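Local coordinates for probable copper-exporting P-type ATPase A (Archaeoglobus fulgidus, PDB 3FRY), which probably exports copper ions across the cell membrane at the cost of ATP hydrolysis, its C-terminal domain serving as a metal-binding module, at residues Ser15-Val20 with Lys36-Asn40. Sequence-based numbering, arbitrary orientation.
Sequences SCHHCV and KVDLN
L39 lays its branched end over one face of the H17 imidazole, and this meeting carries much of the joint between S15-V20 and K36-N40. Its CD2 stands nearly above the middle of the ring, 3.9 Å from the centroid of H17 and 11° off the normal, a CH-pi contact, while CD1 lies 3.7 Å from CE1 of H17. Chi1 of L39 (-59°) sets CG beside the backbone N, within reach of H17, and chi2 (-177°) divides the methyls: CD1 extends away from CA to S15 CB, and CD2 branches off to within 3.7 Å of C16 O. Replacing L39 by an alanine removes both methyls and is likely to cost the H17 face its cover and open a gap beside C16 O. The tightest packing lies at V20, whose CG1 presses on V37 CG1 at 3.4 Å, inside normal van der Waals distance. By contrast, V20 CG2 stays 4.5 Å from L39 CD2, and H17 is exposed, its ND1 bonding a citrate probably from the crystallisation liquor. D38 leaves its backbone pointing away from S15-V20; its OD1 accepts from N40 N at 3.0 Å, an Asx turn, and from E41 N. L39 also packs on L39 of the second subunit. The example illustrates how, in a domain-swapped dimer, K36-N40 packs against the CxxC loop, typically the metal site of heavy-metal-associated domains, here oxidised to the C16-C19 disulfide.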
loop_
_atom_site.group_PDB
_atom_site.type_symbol
_atom_site.label_atom_id
_atom_site.label_comp_id
_atom_site.label_asym_id
_atom_site.label_seq_id
_atom_site.Cartn_x
_atom_site.Cartn_y
_atom_site.Cartn_z
ATOM N N SER A 15 4.188 2.655 1.984
ATOM C CA SER A 15 3.132 3.512 1.473
ATOM C C SER A 15 3.527 4.969 1.347
ATOM O O SER A 15 4.496 5.432 1.962
ATOM C CB SER A 15 1.908 3.390 2.377
ATOM O OG SER A 15 2.295 3.526 3.730
ATOM N N CYS A 16 2.763 5.692 0.535
ATOM C CA CYS A 16 3.018 7.097 0.331
ATOM C C CYS A 16 1.750 7.931 0.400
ATOM O O CYS A 16 1.203 8.338 -0.629
ATOM C CB CYS A 16 3.711 7.341 -1.013
ATOM S SG CYS A 16 4.208 9.083 -1.103
ATOM N N HIS A 17 1.277 8.186 1.616
ATOM C CA HIS A 17 0.089 9.004 1.780
ATOM C C HIS A 17 0.375 10.451 1.405
ATOM O O HIS A 17 -0.525 11.161 0.960
ATOM C CB HIS A 17 -0.428 8.937 3.223
ATOM C CG HIS A 17 -1.291 7.745 3.496
ATOM N ND1 HIS A 17 -0.812 6.594 4.086
ATOM C CD2 HIS A 17 -2.594 7.506 3.214
ATOM C CE1 HIS A 17 -1.781 5.699 4.154
ATOM N NE2 HIS A 17 -2.872 6.227 3.631
ATOM N N HIS A 18 1.626 10.886 1.568
ATOM C CA HIS A 18 1.980 12.269 1.247
ATOM C C HIS A 18 1.912 12.528 -0.250
ATOM O O HIS A 18 1.917 13.677 -0.693
ATOM C CB HIS A 18 3.371 12.647 1.824
ATOM C CG HIS A 18 4.544 11.977 1.163
ATOM N ND1 HIS A 18 4.972 12.297 -0.109
ATOM C CD2 HIS A 18 5.430 11.066 1.633
ATOM C CE1 HIS A 18 6.071 11.619 -0.390
ATOM N NE2 HIS A 18 6.371 10.865 0.652
ATOM N N CYS A 19 1.813 11.446 -1.016
ATOM C CA CYS A 19 1.728 11.512 -2.475
ATOM C C CYS A 19 0.310 11.849 -2.960
ATOM O O CYS A 19 0.117 12.327 -4.079
ATOM C CB CYS A 19 2.125 10.156 -3.082
ATOM S SG CYS A 19 3.885 9.666 -3.021
ATOM N N VAL A 20 -0.677 11.587 -2.113
ATOM C CA VAL A 20 -2.078 11.801 -2.467
ATOM C C VAL A 20 -2.495 13.202 -2.906
ATOM O O VAL A 20 -3.268 13.351 -3.857
ATOM C CB VAL A 20 -2.995 11.362 -1.298
ATOM C CG1 VAL A 20 -4.451 11.665 -1.615
ATOM C CG2 VAL A 20 -2.818 9.883 -1.050
ATOM N N LYS A 36 -13.082 11.531 -4.016
ATOM C CA LYS A 36 -12.259 10.797 -3.072
ATOM C C LYS A 36 -10.995 10.249 -3.713
ATOM O O LYS A 36 -10.998 9.824 -4.873
ATOM C CB LYS A 36 -13.075 9.640 -2.479
ATOM C CG LYS A 36 -12.289 8.691 -1.593
ATOM C CD LYS A 36 -13.181 7.566 -1.098
ATOM C CE LYS A 36 -12.386 6.519 -0.332
ATOM N NZ LYS A 36 -13.268 5.450 0.217
ATOM N N VAL A 37 -9.909 10.278 -2.953
ATOM C CA VAL A 37 -8.640 9.744 -3.416
ATOM C C VAL A 37 -7.904 9.148 -2.225
ATOM O O VAL A 37 -7.833 9.762 -1.160
ATOM C CB VAL A 37 -7.750 10.832 -4.067
ATOM C CG1 VAL A 37 -7.466 11.946 -3.068
ATOM C CG2 VAL A 37 -6.441 10.209 -4.556
ATOM N N ASP A 38 -7.403 7.928 -2.404
ATOM C CA ASP A 38 -6.622 7.238 -1.383
ATOM C C ASP A 38 -5.488 6.515 -2.102
ATOM O O ASP A 38 -5.252 6.764 -3.289
ATOM C CB ASP A 38 -7.469 6.248 -0.558
ATOM C CG ASP A 38 -8.238 5.251 -1.414
ATOM O OD1 ASP A 38 -7.706 4.774 -2.440
ATOM O OD2 ASP A 38 -9.386 4.933 -1.039
ATOM N N LEU A 39 -4.793 5.620 -1.409
ATOM C CA LEU A 39 -3.663 4.918 -2.019
ATOM C C LEU A 39 -3.976 4.082 -3.264
ATOM O O LEU A 39 -3.144 3.971 -4.172
ATOM C CB LEU A 39 -2.987 4.007 -0.991
ATOM C CG LEU A 39 -2.428 4.644 0.286
ATOM C CD1 LEU A 39 -1.742 3.565 1.119
ATOM C CD2 LEU A 39 -1.443 5.752 -0.067
ATOM N N ASN A 40 -5.170 3.503 -3.308
ATOM C CA ASN A 40 -5.540 2.628 -4.412
ATOM C C ASN A 40 -6.493 3.159 -5.462
ATOM O O ASN A 40 -6.609 2.568 -6.533
ATOM C CB ASN A 40 -6.128 1.335 -3.851
ATOM C CG ASN A 40 -5.227 0.695 -2.833
ATOM O OD1 ASN A 40 -4.049 0.461 -3.102
ATOM N ND2 ASN A 40 -5.767 0.410 -1.654
#